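Local atomic coordinates of uncharacterized protein (Streptococcus pneumoniae, PDB entry 3LFT), a protein that probably serves as the substrate-binding component of an ABC transporter and holds L-tryptophan in its ligand pocket. Residues V133-A138 against S185-I190; A138-S143 against V165-V170; I5-F10 against I39-S44; A73-A78 against A97-D102; K127-N132 against I281-S286. All blocks are in the same frame, centred on the assembly; numbering follows the deposited sequence. Where two conformers were deposited one is given.

Contacts 3 and 4 lie in one lobe of this two-lobed binding protein, contacts 1 and 2 in the other. Contact 3 and contact 4 come first along the chain and touch each other: contact 3 pairs two strands of the six-stranded sheet, and contact 4 packs helix 71-80 against a later loop. Contacts 1 and 2 share strand 135-141 of the four-stranded sheet and pair it with the strands on its two sides; contact 2 is nested inside the loop that contact 1 closes. Contact 5, enclosing both, joins the end of helix 119-129 to residues 281-286, its centre 16 Å from that of contact 1. Contacts 3 and 1 have centres 37 Å apart, with the tryptophan pocket between the lobes.

Contact 1 of 5, residues V133-A138 against S185-I190; sequences VKTIGA and SKVDAI
Ile136 pairs with Ala189 and Gly137 with Ile190 as parallel strand neighbours, the CA atoms of the second pair 4.8 Å apart. Gly137 N donates to Ala189 O over 2.8 Å, almost straight at 173°. One step earlier the pairing is less regular: Thr135 O accepts from Asp188 N at 2.8 Å and only weakly from Ala189 N, so Asp188 is an extra residue where strand 189-192 starts.

That extra residue turns its carboxylate back on segment 133-138. Asp188 OD2 takes two amide protons, from Lys134 N at 2.9 Å and Thr135 N at 3.0 Å, which reach it on its anti side from opposite faces of the carboxylate plane. Next to the acid, both methyls of Val133 rest against Ala189 CB, Val133 CG1 at 3.9 Å. Beside Gly137, Val187 lays its branches over the bare backbone, with CG1 3.6 Å from Gly137 N; Val187 also touches Phe168 of strand 164-170.

Two successive backbone N-H groups at the start of strand 135-141 are thus bound by one side-chain oxygen. Such paired donors probably help keep Asp188 ionised, whereas Lys134 NZ, 6.5 Å from Asp188 OD2, can add only a longer-range attraction.

Contact 2 of 5, residues A138-S143 against V165-V170; sequences ALYSSS and VETFAV
Val170 O is the polar atom around which Ser141 and Ser142 gather: Ser142 N donates to it over 2.8 Å from above its carbonyl plane, while the hydroxyls of Ser141 (OG 3.2 Å from Val170 O) and, more weakly, Ser142 may add to it, though each has another acceptor near. The site closes a beta-alpha-beta unit, strand 135-141, helix 145-160 and strand 164-170, of the kind from which periplasmic-binding-protein lobes are built. Helix 145-160 covers the face carrying Tyr140 and Thr167; helices 176-183 and 196-200 meet the face of Leu139 and Val170.

The two strands run parallel, their short axes 24° apart. Good amide bonds link Ala138 N to Glu166 O, Phe168 N to Ala138 O and Val170 N to Tyr140 O, whereas Tyr140 N reaches Phe168 O only weakly. The Tyr140 side chain packs against the same neighbouring strand. Its CG sits between the backbone N and carbonyl carbon (chi1 68°), which brings the ring beside the neighbouring strand. Ala169 CB lies over one face, 4.1 Å from the ring centroid and 22° off the normal, a CH-pi contact; Thr167 CB stands at the ring edge, 4.0 Å from Tyr140 CE2. On the same face of the sheet, Ala138 CB meets Val165 CG1 at 3.9 Å.

At the strand end, Ser141 OG and Ser143 OG are 2.6 Å apart, either being able to donate, and Ser141 N is held by Asp195. A water lies 2.7 Å from Tyr140 OH and makes a weak, longer link to Thr167 OG1.

Contact 3 of 5, residues I5-F10 against I39-S44; sequences IGVLQF and IDFMNS
Ile5 and Ile39 are neighbours in a parallel pairing in which the backbone donors and acceptors facing the gap are met in turn. Asp40 N gives its proton to Ile5 O at 2.9 Å, Val7 N to Asp40 O, Met42 N to Val7 O at 2.8 Å, Gln9 N to Met42 O, and Ser44 N to Gln9 O. Past the strand ends a side chain takes over: Ser44 OG donates to Phe10 O over 2.8 Å, meeting that oxygen well to the side, with a C=O...OG angle of 111°.

Gln9 NE2 and Asn43 OD1 find their partners outside the pair. Gln9 NE2 binds Val11 O and Asp17, and Asn43 OD1 takes the backbone N of Glu45. Extended from its strand, Gln9 also brings OE1 to the edge of the Phe41 ring, 3.4 Å from CZ, with amide and ring planes 80° apart.

Carbon packing fills the same face. Val7 splits its two methyls, CG1 reaching Phe41 CD1 at 3.8 Å and CG2 reaching Ile39 CG2 at 3.9 Å, while Phe41 stacks on Tyr20 of helix 14-29. On the other face Leu8 CD1 comes 4.2 Å from CB of the selenomethionine Met42.

Strand 3-9, helix 14-29 and strand 37-43 form the opening beta-alpha-beta unit of the Rossmann-like lobe; the end of strand 3-9 leads to Phe10, whose side chain lies about 6 Å from the bound tryptophan.

Contact 4 of 5, residues A73-A78 against A97-D102; sequences AAQGLA and ANLVKD
Leu99 drives its branched end into the side of helix 71-80, between Ala74 and Ala78, while Gln75 passes it at about a right angle on the way to the backbone of Ala97. The two methyls of Leu99 divide the work. CD2 presses against Ala78 CB at 3.5 Å and also lies 3.8 Å from Ala74 O; CD1 meets Ala74 CB at 4.0 Å and the aliphatic part of Gln75 at CG, 4.1 Å away. Small side chains one helical turn apart, at Ala74 and Ala78, thus give the leucine a shallow seat on the helix surface, and Met88 of strand 86-89 touches the same leucine.

Gln75 leaves the helix to one side of the loop, but its extended chain carries the amide across. NE2 donates to Ala97 O at 3.0 Å with an N-H...O angle of 164°. The carbonyl is approached at 117°, in its own plane and on a lone pair, and the oxygen lies within 4° of the glutamine amide plane. Ala97 CB is 3.6 Å from the same nitrogen. NE2 has a further partner, the carboxylate oxygen OD2 of Asp145, at the start of helix 145-160 in the other lobe.

The contact therefore joins an apolar half, in which Leu99 packs on Ala74 and Ala78, to a polar half, in which one amide group is fixed in rotation by two acceptors. Since one acceptor belongs to the loop 97-102 and the other to the opposite lobe, Gln75 links the lobes beside the tryptophan pocket, consistent with a closed, ligand-bound form.

Contact 5 of 5, residues K127-N132 against I281-S286; sequences KALTPN and ITIPES
Pro284 offers the one ring in this contact, a puckered pyrrolidine rather than an aromatic plane, and it meets the end of helix 119-129 with its CG and CD rim: CG lies 3.7 Å from Ala128 O, and CD is 4.0 Å from Leu129 CD1. No aromatic ring or side-chain amide takes part, so the rest is aliphatic packing.

Leu129 is the centre of it. Its CG stands anti to the backbone N (chi1 -174°), and with chi2 at 58° CD1 reaches toward segment 281-286, where it touches Ile281 CG2 at 3.8 Å, Ile283 CG1 at 4.1 Å and the proline. Ile281 crosses the leucine at about a right angle and uses both its ends: CG2 also sits 3.4 Å from Leu129 O, while CD1 reaches Thr130 CG2 at 3.6 Å. The hydroxyl of Thr130 turns to other partners, Tyr217 and the carbonyl of Ile126.

A water links the two backbones. It donates to Leu129 O at 2.7 Å and appears to donate to Thr282 O as well, at a distance (2.5 Å) short enough to be treated with caution.

Helix 119-129 ends here, just ahead of strand 135-141, and Pro284 holds the N-cap position of helix 285-290. Leu229 packs on Leu129, Thr130 and Ile281, and helix 273-278 covers Ile283, so the contact joins the end of helix 119-129 to the loop leading into helix 285-290.

Contact 1 of 5, residues V133-A138 against S185-I190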
# COMPACT_ATOMS: atom_id res chain seq x y z
N VAL A 133 23.11 -9.55 6.29
CA VAL A 133 22.76 -8.57 5.26
C VAL A 133 23.41 -7.22 5.56
O VAL A 133 23.21 -6.65 6.64
CB VAL A 133 21.23 -8.43 5.16
CG1 VAL A 133 20.82 -7.14 4.44
CG2 VAL A 133 20.66 -9.65 4.46
N LYS A 134 24.19 -6.71 4.61
CA LYS A 134 24.89 -5.43 4.74
C LYS A 134 24.32 -4.34 3.83
O LYS A 134 24.19 -3.17 4.23
CB LYS A 134 26.38 -5.63 4.46
CG LYS A 134 27.06 -6.61 5.41
CD LYS A 134 28.48 -6.90 4.96
CE LYS A 134 29.14 -7.95 5.84
NZ LYS A 134 30.49 -8.27 5.33
N THR A 135 23.98 -4.73 2.61
CA THR A 135 23.46 -3.80 1.61
C THR A 135 22.07 -4.24 1.19
O THR A 135 21.84 -5.42 0.88
CB THR A 135 24.39 -3.71 0.37
OG1 THR A 135 25.74 -3.43 0.79
CG2 THR A 135 23.92 -2.61 -0.61
N ILE A 136 21.15 -3.29 1.17
CA ILE A 136 19.78 -3.53 0.75
C ILE A 136 19.50 -2.82 -0.56
O ILE A 136 19.86 -1.65 -0.73
CB ILE A 136 18.81 -2.97 1.81
CG1 ILE A 136 18.99 -3.72 3.13
CG2 ILE A 136 17.37 -3.09 1.34
CD1 ILE A 136 18.41 -3.03 4.33
N GLY A 137 18.84 -3.50 -1.49
CA GLY A 137 18.35 -2.85 -2.71
C GLY A 137 16.88 -2.52 -2.54
O GLY A 137 16.07 -3.42 -2.30
N ALA A 138 16.52 -1.25 -2.67
CA ALA A 138 15.14 -0.80 -2.60
C ALA A 138 14.57 -0.83 -4.02
O ALA A 138 15.01 -0.06 -4.87
CB ALA A 138 15.07 0.63 -2.01
N SER A 185 23.15 -8.84 -8.01
CA SER A 185 24.60 -8.96 -8.01
C SER A 185 25.26 -7.86 -7.18
O SER A 185 26.47 -7.88 -6.94
CB SER A 185 25.14 -8.91 -9.44
OG SER A 185 25.34 -7.57 -9.85
N LYS A 186 24.45 -6.89 -6.75
CA LYS A 186 24.94 -5.70 -6.04
C LYS A 186 24.54 -5.62 -4.57
O LYS A 186 25.16 -4.87 -3.79
CB LYS A 186 24.43 -4.43 -6.73
CG LYS A 186 25.05 -4.17 -8.11
CD LYS A 186 24.33 -3.03 -8.81
CE LYS A 186 25.02 -2.63 -10.10
NZ LYS A 186 26.31 -1.94 -9.82
N VAL A 187 23.49 -6.35 -4.19
CA VAL A 187 22.93 -6.21 -2.85
C VAL A 187 22.72 -7.56 -2.18
O VAL A 187 22.69 -8.60 -2.86
CB VAL A 187 21.59 -5.42 -2.84
CG1 VAL A 187 21.76 -4.07 -3.53
CG2 VAL A 187 20.45 -6.22 -3.49
N ASP A 188 22.57 -7.53 -0.86
CA ASP A 188 22.37 -8.74 -0.08
C ASP A 188 20.92 -9.10 0.13
O ASP A 188 20.60 -10.25 0.43
CB ASP A 188 23.04 -8.60 1.29
CG ASP A 188 24.53 -8.33 1.18
OD1 ASP A 188 25.18 -8.96 0.32
OD2 ASP A 188 25.01 -7.48 1.95
N ALA A 189 20.04 -8.11 -0.01
CA ALA A 189 18.62 -8.31 0.22
C ALA A 189 17.86 -7.29 -0.59
O ALA A 189 18.39 -6.21 -0.88
CB ALA A 189 18.28 -8.14 1.72
N ILE A 190 16.64 -7.65 -0.95
CA ILE A 190 15.73 -6.76 -1.69
C ILE A 190 14.66 -6.31 -0.72
O ILE A 190 14.08 -7.14 -0.03
CB ILE A 190 15.08 -7.48 -2.90
CG1 ILE A 190 16.14 -7.94 -3.90
CG2 ILE A 190 14.03 -6.56 -3.57
CD1 ILE A 190 15.61 -8.97 -4.88

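Contact 2 of 5, residues A138-S143 against V165-V170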
# COMPACT_ATOMS: atom_id res chain seq x y z
N ALA A 138 16.52 -1.25 -2.67
CA ALA A 138 15.14 -0.80 -2.60
C ALA A 138 14.57 -0.83 -4.02
O ALA A 138 15.01 -0.06 -4.87
CB ALA A 138 15.07 0.63 -2.01
N LEU A 139 13.62 -1.73 -4.28
CA LEU A 139 12.94 -1.86 -5.58
C LEU A 139 11.57 -1.20 -5.47
O LEU A 139 10.76 -1.59 -4.64
CB LEU A 139 12.81 -3.34 -5.94
CG LEU A 139 12.04 -3.65 -7.22
CD1 LEU A 139 12.80 -3.15 -8.44
CD2 LEU A 139 11.80 -5.14 -7.32
N TYR A 140 11.30 -0.23 -6.33
CA TYR A 140 10.06 0.55 -6.23
C TYR A 140 9.85 1.31 -7.52
O TYR A 140 10.74 1.37 -8.38
CB TYR A 140 10.14 1.55 -5.07
CG TYR A 140 11.13 2.69 -5.23
CD1 TYR A 140 10.68 3.99 -5.46
CD2 TYR A 140 12.51 2.48 -5.11
CE1 TYR A 140 11.57 5.05 -5.58
CE2 TYR A 140 13.40 3.54 -5.23
CZ TYR A 140 12.92 4.82 -5.45
OH TYR A 140 13.82 5.87 -5.56
N SER A 141 8.68 1.92 -7.64
CA SER A 141 8.39 2.68 -8.85
C SER A 141 8.66 4.17 -8.70
O SER A 141 8.29 4.78 -7.68
CB SER A 141 6.95 2.42 -9.25
OG SER A 141 6.69 3.15 -10.44
N SER A 142 9.29 4.76 -9.72
CA SER A 142 9.41 6.21 -9.82
C SER A 142 8.03 6.86 -10.13
O SER A 142 7.90 8.09 -10.08
CB SER A 142 10.46 6.58 -10.86
OG SER A 142 10.19 5.94 -12.10
N SER A 143 7.01 6.06 -10.45
CA SER A 143 5.67 6.60 -10.74
C SER A 143 4.84 6.87 -9.48
O SER A 143 3.79 7.48 -9.56
CB SER A 143 4.88 5.71 -11.73
OG SER A 143 4.56 4.43 -11.14
N VAL A 165 21.59 1.33 1.75
CA VAL A 165 20.46 1.16 0.83
C VAL A 165 20.85 1.78 -0.50
O VAL A 165 21.27 2.95 -0.57
CB VAL A 165 19.17 1.83 1.35
CG1 VAL A 165 18.05 1.69 0.33
CG2 VAL A 165 18.75 1.26 2.69
N GLU A 166 20.78 0.96 -1.54
CA GLU A 166 20.93 1.40 -2.92
C GLU A 166 19.56 1.35 -3.57
O GLU A 166 18.82 0.37 -3.40
CB GLU A 166 21.91 0.49 -3.69
CG GLU A 166 22.24 0.96 -5.11
CD GLU A 166 23.50 0.31 -5.70
OE1 GLU A 166 23.90 0.71 -6.81
OE2 GLU A 166 24.07 -0.59 -5.04
N THR A 167 19.22 2.39 -4.31
CA THR A 167 17.88 2.48 -4.92
C THR A 167 17.84 1.96 -6.36
O THR A 167 18.77 2.20 -7.14
CB THR A 167 17.33 3.91 -4.84
OG1 THR A 167 18.25 4.82 -5.47
CG2 THR A 167 17.14 4.30 -3.39
N PHE A 168 16.78 1.23 -6.68
CA PHE A 168 16.54 0.66 -7.99
C PHE A 168 15.10 0.96 -8.36
O PHE A 168 14.20 0.13 -8.19
CB PHE A 168 16.84 -0.84 -8.02
CG PHE A 168 18.28 -1.17 -7.74
CD1 PHE A 168 19.20 -1.28 -8.78
CD2 PHE A 168 18.72 -1.33 -6.42
CE1 PHE A 168 20.53 -1.58 -8.52
CE2 PHE A 168 20.05 -1.62 -6.15
CZ PHE A 168 20.96 -1.74 -7.20
N ALA A 169 14.89 2.19 -8.82
CA ALA A 169 13.57 2.61 -9.24
C ALA A 169 13.28 2.14 -10.66
O ALA A 169 14.18 2.12 -11.52
CB ALA A 169 13.42 4.13 -9.14
N VAL A 170 12.05 1.72 -10.88
CA VAL A 170 11.54 1.39 -12.21
C VAL A 170 10.37 2.32 -12.55
O VAL A 170 9.62 2.72 -11.66
CB VAL A 170 11.09 -0.10 -12.31
CG1 VAL A 170 12.29 -1.04 -12.08
CG2 VAL A 170 10.00 -0.46 -11.30
O HOH W 1 15.74 6.24 -7.39

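Contact 3 of 5, residues I5-F10 against I39-S44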
# COMPACT_ATOMS: atom_id res chain seq x y z
N ILE A 5 -22.24 5.86 -4.52
CA ILE A 5 -20.79 6.16 -4.45
C ILE A 5 -20.05 5.59 -5.65
O ILE A 5 -20.46 4.56 -6.20
CB ILE A 5 -20.13 5.68 -3.14
CG1 ILE A 5 -20.14 4.16 -3.06
CG2 ILE A 5 -20.84 6.25 -1.92
CD1 ILE A 5 -19.32 3.59 -1.88
N GLY A 6 -18.99 6.27 -6.06
CA GLY A 6 -18.11 5.74 -7.08
C GLY A 6 -16.81 5.29 -6.42
O GLY A 6 -16.32 5.94 -5.49
N VAL A 7 -16.28 4.17 -6.89
CA VAL A 7 -15.02 3.61 -6.35
C VAL A 7 -14.07 3.34 -7.49
O VAL A 7 -14.42 2.65 -8.46
CB VAL A 7 -15.28 2.31 -5.58
CG1 VAL A 7 -13.97 1.67 -5.09
CG2 VAL A 7 -16.22 2.54 -4.40
N LEU A 8 -12.86 3.91 -7.40
CA LEU A 8 -11.80 3.64 -8.38
C LEU A 8 -10.70 2.89 -7.67
O LEU A 8 -10.06 3.42 -6.75
CB LEU A 8 -11.26 4.95 -8.99
CG LEU A 8 -10.12 4.78 -10.00
CD1 LEU A 8 -10.58 4.01 -11.25
CD2 LEU A 8 -9.54 6.15 -10.39
N GLN A 9 -10.50 1.63 -8.07
CA GLN A 9 -9.37 0.86 -7.59
C GLN A 9 -8.24 1.01 -8.61
O GLN A 9 -8.44 0.81 -9.80
CB GLN A 9 -9.78 -0.59 -7.40
CG GLN A 9 -8.65 -1.45 -6.85
CD GLN A 9 -9.12 -2.84 -6.48
OE1 GLN A 9 -10.23 -3.03 -5.97
NE2 GLN A 9 -8.26 -3.83 -6.73
N PHE A 10 -7.04 1.35 -8.14
CA PHE A 10 -5.98 1.71 -9.07
C PHE A 10 -5.60 0.53 -9.97
O PHE A 10 -5.41 0.72 -11.17
CB PHE A 10 -4.74 2.23 -8.34
CG PHE A 10 -3.55 2.46 -9.24
CD1 PHE A 10 -3.66 3.25 -10.39
CD2 PHE A 10 -2.33 1.87 -8.94
CE1 PHE A 10 -2.58 3.45 -11.21
CE2 PHE A 10 -1.22 2.07 -9.77
CZ PHE A 10 -1.35 2.86 -10.91
N ILE A 39 -23.13 1.21 -5.67
CA ILE A 39 -21.69 1.35 -5.86
C ILE A 39 -21.36 1.21 -7.32
O ILE A 39 -21.66 0.18 -7.94
CB ILE A 39 -20.88 0.32 -5.03
CG1 ILE A 39 -21.25 0.41 -3.55
CG2 ILE A 39 -19.37 0.50 -5.26
CD1 ILE A 39 -20.56 -0.64 -2.64
N ASP A 40 -20.75 2.25 -7.89
CA ASP A 40 -20.18 2.17 -9.24
C ASP A 40 -18.67 1.93 -9.11
O ASP A 40 -17.92 2.86 -8.79
CB ASP A 40 -20.47 3.43 -10.05
CG ASP A 40 -20.12 3.29 -11.54
OD1 ASP A 40 -19.94 2.15 -12.03
OD2 ASP A 40 -20.04 4.33 -12.22
N PHE A 41 -18.26 0.70 -9.36
CA PHE A 41 -16.88 0.27 -9.20
C PHE A 41 -16.14 0.23 -10.53
O PHE A 41 -16.64 -0.34 -11.50
CB PHE A 41 -16.83 -1.13 -8.56
CG PHE A 41 -15.44 -1.67 -8.40
CD1 PHE A 41 -14.69 -1.38 -7.27
CD2 PHE A 41 -14.85 -2.45 -9.40
CE1 PHE A 41 -13.39 -1.86 -7.13
CE2 PHE A 41 -13.56 -2.94 -9.26
CZ PHE A 41 -12.82 -2.65 -8.11
N MSE A 42 -14.94 0.81 -10.54
CA MSE A 42 -14.08 0.77 -11.71
C MSE A 42 -12.65 0.46 -11.30
O MSE A 42 -12.22 0.82 -10.20
CB MSE A 42 -14.11 2.12 -12.44
CG MSE A 42 -15.51 2.64 -12.77
SE MSE A 42 -15.45 4.12 -14.02
CE MSE A 42 -15.27 3.06 -15.64
N ASN A 43 -11.91 -0.19 -12.19
CA ASN A 43 -10.51 -0.55 -11.95
C ASN A 43 -9.67 -0.04 -13.12
O ASN A 43 -9.90 -0.41 -14.28
CB ASN A 43 -10.40 -2.08 -11.81
CG ASN A 43 -9.03 -2.52 -11.33
OD1 ASN A 43 -8.02 -1.98 -11.73
ND2 ASN A 43 -9.01 -3.54 -10.47
N SER A 44 -8.74 0.86 -12.83
CA SER A 44 -7.89 1.47 -13.86
C SER A 44 -6.72 0.59 -14.32
O SER A 44 -5.98 0.99 -15.24
CB SER A 44 -7.43 2.86 -13.44
OG SER A 44 -6.94 2.85 -12.11

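Contact 4 of 5, residues A73-A78 against A97-D102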
# COMPACT_ATOMS: atom_id res chain seq x y z
N ALA A 73 -5.12 6.39 -7.60
CA ALA A 73 -6.57 6.52 -7.77
C ALA A 73 -7.12 7.72 -7.03
O ALA A 73 -7.90 8.48 -7.58
CB ALA A 73 -7.28 5.26 -7.36
N ALA A 74 -6.71 7.91 -5.78
CA ALA A 74 -7.15 9.07 -5.03
C ALA A 74 -6.67 10.36 -5.70
O ALA A 74 -7.42 11.32 -5.75
CB ALA A 74 -6.66 9.00 -3.58
N GLN A 75 -5.44 10.37 -6.21
CA GLN A 75 -4.92 11.55 -6.91
C GLN A 75 -5.72 11.83 -8.19
O GLN A 75 -6.02 12.98 -8.48
CB GLN A 75 -3.44 11.40 -7.22
CG GLN A 75 -2.54 11.51 -5.98
CD GLN A 75 -1.09 11.29 -6.30
OE1 GLN A 75 -0.74 10.34 -6.99
NE2 GLN A 75 -0.22 12.13 -5.75
N GLY A 76 -6.10 10.78 -8.92
CA GLY A 76 -6.93 11.00 -10.11
C GLY A 76 -8.25 11.65 -9.78
O GLY A 76 -8.70 12.59 -10.46
N LEU A 77 -8.90 11.15 -8.73
CA LEU A 77 -10.20 11.68 -8.33
C LEU A 77 -10.06 13.11 -7.79
O LEU A 77 -10.86 13.97 -8.15
CB LEU A 77 -10.85 10.76 -7.30
CG LEU A 77 -11.23 9.37 -7.82
CD1 LEU A 77 -11.58 8.48 -6.64
CD2 LEU A 77 -12.41 9.41 -8.78
N ALA A 78 -9.06 13.36 -6.95
CA ALA A 78 -8.86 14.70 -6.37
C ALA A 78 -8.49 15.74 -7.43
O ALA A 78 -8.76 16.92 -7.26
CB ALA A 78 -7.82 14.64 -5.28
N ALA A 97 1.47 13.34 -1.16
CA ALA A 97 0.70 13.14 -2.37
C ALA A 97 -0.06 14.39 -2.79
O ALA A 97 -0.71 14.40 -3.82
CB ALA A 97 -0.28 11.96 -2.18
N ASN A 98 0.07 15.46 -2.00
CA ASN A 98 -0.65 16.73 -2.22
C ASN A 98 -2.17 16.54 -2.17
O ASN A 98 -2.91 17.24 -2.87
CB ASN A 98 -0.22 17.38 -3.56
CG ASN A 98 -0.41 18.89 -3.58
OD1 ASN A 98 -0.63 19.50 -4.64
ND2 ASN A 98 -0.26 19.50 -2.43
N LEU A 99 -2.63 15.61 -1.33
CA LEU A 99 -4.05 15.30 -1.19
C LEU A 99 -4.71 16.03 -0.02
O LEU A 99 -5.91 16.35 -0.09
CB LEU A 99 -4.26 13.78 -1.04
CG LEU A 99 -4.10 13.00 -2.35
CD1 LEU A 99 -3.97 11.50 -2.09
CD2 LEU A 99 -5.26 13.26 -3.29
N VAL A 100 -3.94 16.28 1.03
CA VAL A 100 -4.43 17.00 2.21
C VAL A 100 -3.36 17.98 2.64
O VAL A 100 -2.17 17.76 2.36
CB VAL A 100 -4.74 16.04 3.39
CG1 VAL A 100 -5.71 14.93 2.95
CG2 VAL A 100 -3.46 15.41 3.97
N LYS A 101 -3.76 19.06 3.30
CA LYS A 101 -2.79 20.03 3.82
C LYS A 101 -2.04 19.49 5.04
O LYS A 101 -0.82 19.65 5.17
CB LYS A 101 -3.45 21.36 4.15
CG LYS A 101 -2.46 22.42 4.59
CD LYS A 101 -3.06 23.80 4.60
CE LYS A 101 -2.04 24.79 5.12
NZ LYS A 101 -0.85 24.88 4.23
N ASP A 102 -2.80 18.89 5.96
CA ASP A 102 -2.22 18.18 7.11
C ASP A 102 -3.22 17.10 7.54
O ASP A 102 -4.34 17.01 6.98
CB ASP A 102 -1.76 19.10 8.26
CG ASP A 102 -2.89 19.83 8.95
OD1 ASP A 102 -3.88 19.20 9.36
OD2 ASP A 102 -2.76 21.06 9.15

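Contact 5 of 5, residues K127-N132 against I281-S286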
# COMPACT_ATOMS: atom_id res chain seq x y z
N LYS A 127 17.68 -6.72 10.60
CA LYS A 127 18.84 -6.89 11.48
C LYS A 127 18.74 -8.17 12.32
O LYS A 127 19.75 -8.83 12.56
CB LYS A 127 18.98 -5.69 12.42
CG LYS A 127 19.32 -4.39 11.73
CD LYS A 127 20.74 -4.33 11.20
CE LYS A 127 21.76 -4.34 12.32
NZ LYS A 127 23.09 -3.91 11.79
N ALA A 128 17.53 -8.52 12.76
CA ALA A 128 17.34 -9.68 13.62
C ALA A 128 17.31 -10.99 12.84
O ALA A 128 17.89 -12.00 13.27
CB ALA A 128 16.06 -9.52 14.42
N LEU A 129 16.64 -10.97 11.69
CA LEU A 129 16.38 -12.20 10.95
C LEU A 129 17.51 -12.58 10.00
O LEU A 129 17.80 -13.76 9.81
CB LEU A 129 15.04 -12.06 10.21
CG LEU A 129 14.48 -13.27 9.47
CD1 LEU A 129 14.28 -14.46 10.39
CD2 LEU A 129 13.16 -12.88 8.81
N THR A 130 18.13 -11.58 9.38
CA THR A 130 19.25 -11.80 8.47
C THR A 130 20.41 -10.91 8.89
O THR A 130 20.69 -9.88 8.26
CB THR A 130 18.88 -11.58 6.98
OG1 THR A 130 18.21 -10.31 6.84
CG2 THR A 130 17.96 -12.68 6.48
N PRO A 131 21.11 -11.30 9.97
CA PRO A 131 22.18 -10.43 10.46
C PRO A 131 23.38 -10.31 9.51
O PRO A 131 24.20 -9.42 9.71
CB PRO A 131 22.61 -11.11 11.78
CG PRO A 131 22.15 -12.54 11.65
CD PRO A 131 20.89 -12.46 10.85
N ASN A 132 23.46 -11.17 8.49
CA ASN A 132 24.56 -11.09 7.51
C ASN A 132 24.32 -10.08 6.37
O ASN A 132 25.22 -9.80 5.58
CB ASN A 132 24.88 -12.48 6.94
CG ASN A 132 26.28 -12.56 6.30
OD1 ASN A 132 27.24 -11.91 6.74
ND2 ASN A 132 26.41 -13.41 5.28
N ILE A 281 18.06 -19.82 6.72
CA ILE A 281 17.94 -18.81 7.77
C ILE A 281 17.40 -19.48 9.04
O ILE A 281 16.54 -20.38 8.98
CB ILE A 281 17.04 -17.65 7.28
CG1 ILE A 281 17.74 -16.87 6.17
CG2 ILE A 281 16.69 -16.70 8.43
CD1 ILE A 281 16.80 -15.90 5.42
N THR A 282 17.94 -19.07 10.18
CA THR A 282 17.36 -19.44 11.46
C THR A 282 16.39 -18.34 11.83
O THR A 282 16.72 -17.16 11.76
CB THR A 282 18.41 -19.56 12.58
OG1 THR A 282 19.11 -18.32 12.73
CG2 THR A 282 19.40 -20.65 12.28
N ILE A 283 15.18 -18.72 12.19
CA ILE A 283 14.27 -17.74 12.74
C ILE A 283 14.47 -17.70 14.25
O ILE A 283 14.24 -18.71 14.92
CB ILE A 283 12.79 -18.03 12.40
CG1 ILE A 283 12.58 -18.14 10.88
CG2 ILE A 283 11.90 -16.96 13.00
CD1 ILE A 283 11.25 -18.75 10.48
N PRO A 284 14.92 -16.55 14.79
CA PRO A 284 15.11 -16.49 16.24
C PRO A 284 13.81 -16.79 16.97
O PRO A 284 12.73 -16.43 16.49
CB PRO A 284 15.53 -15.04 16.49
CG PRO A 284 16.11 -14.58 15.21
CD PRO A 284 15.34 -15.30 14.12
N GLU A 285 13.91 -17.47 18.11
CA GLU A 285 12.75 -17.84 18.91
C GLU A 285 11.83 -16.64 19.20
O GLU A 285 10.62 -16.74 19.04
CB GLU A 285 13.18 -18.53 20.22
N SER A 286 12.42 -15.50 19.60
CA SER A 286 11.65 -14.29 19.89
C SER A 286 10.92 -13.74 18.66
O SER A 286 9.79 -13.27 18.75
CB SER A 286 12.54 -13.22 20.53
OG SER A 286 13.54 -12.76 19.63
O HOH W 2 18.70 -15.67 11.53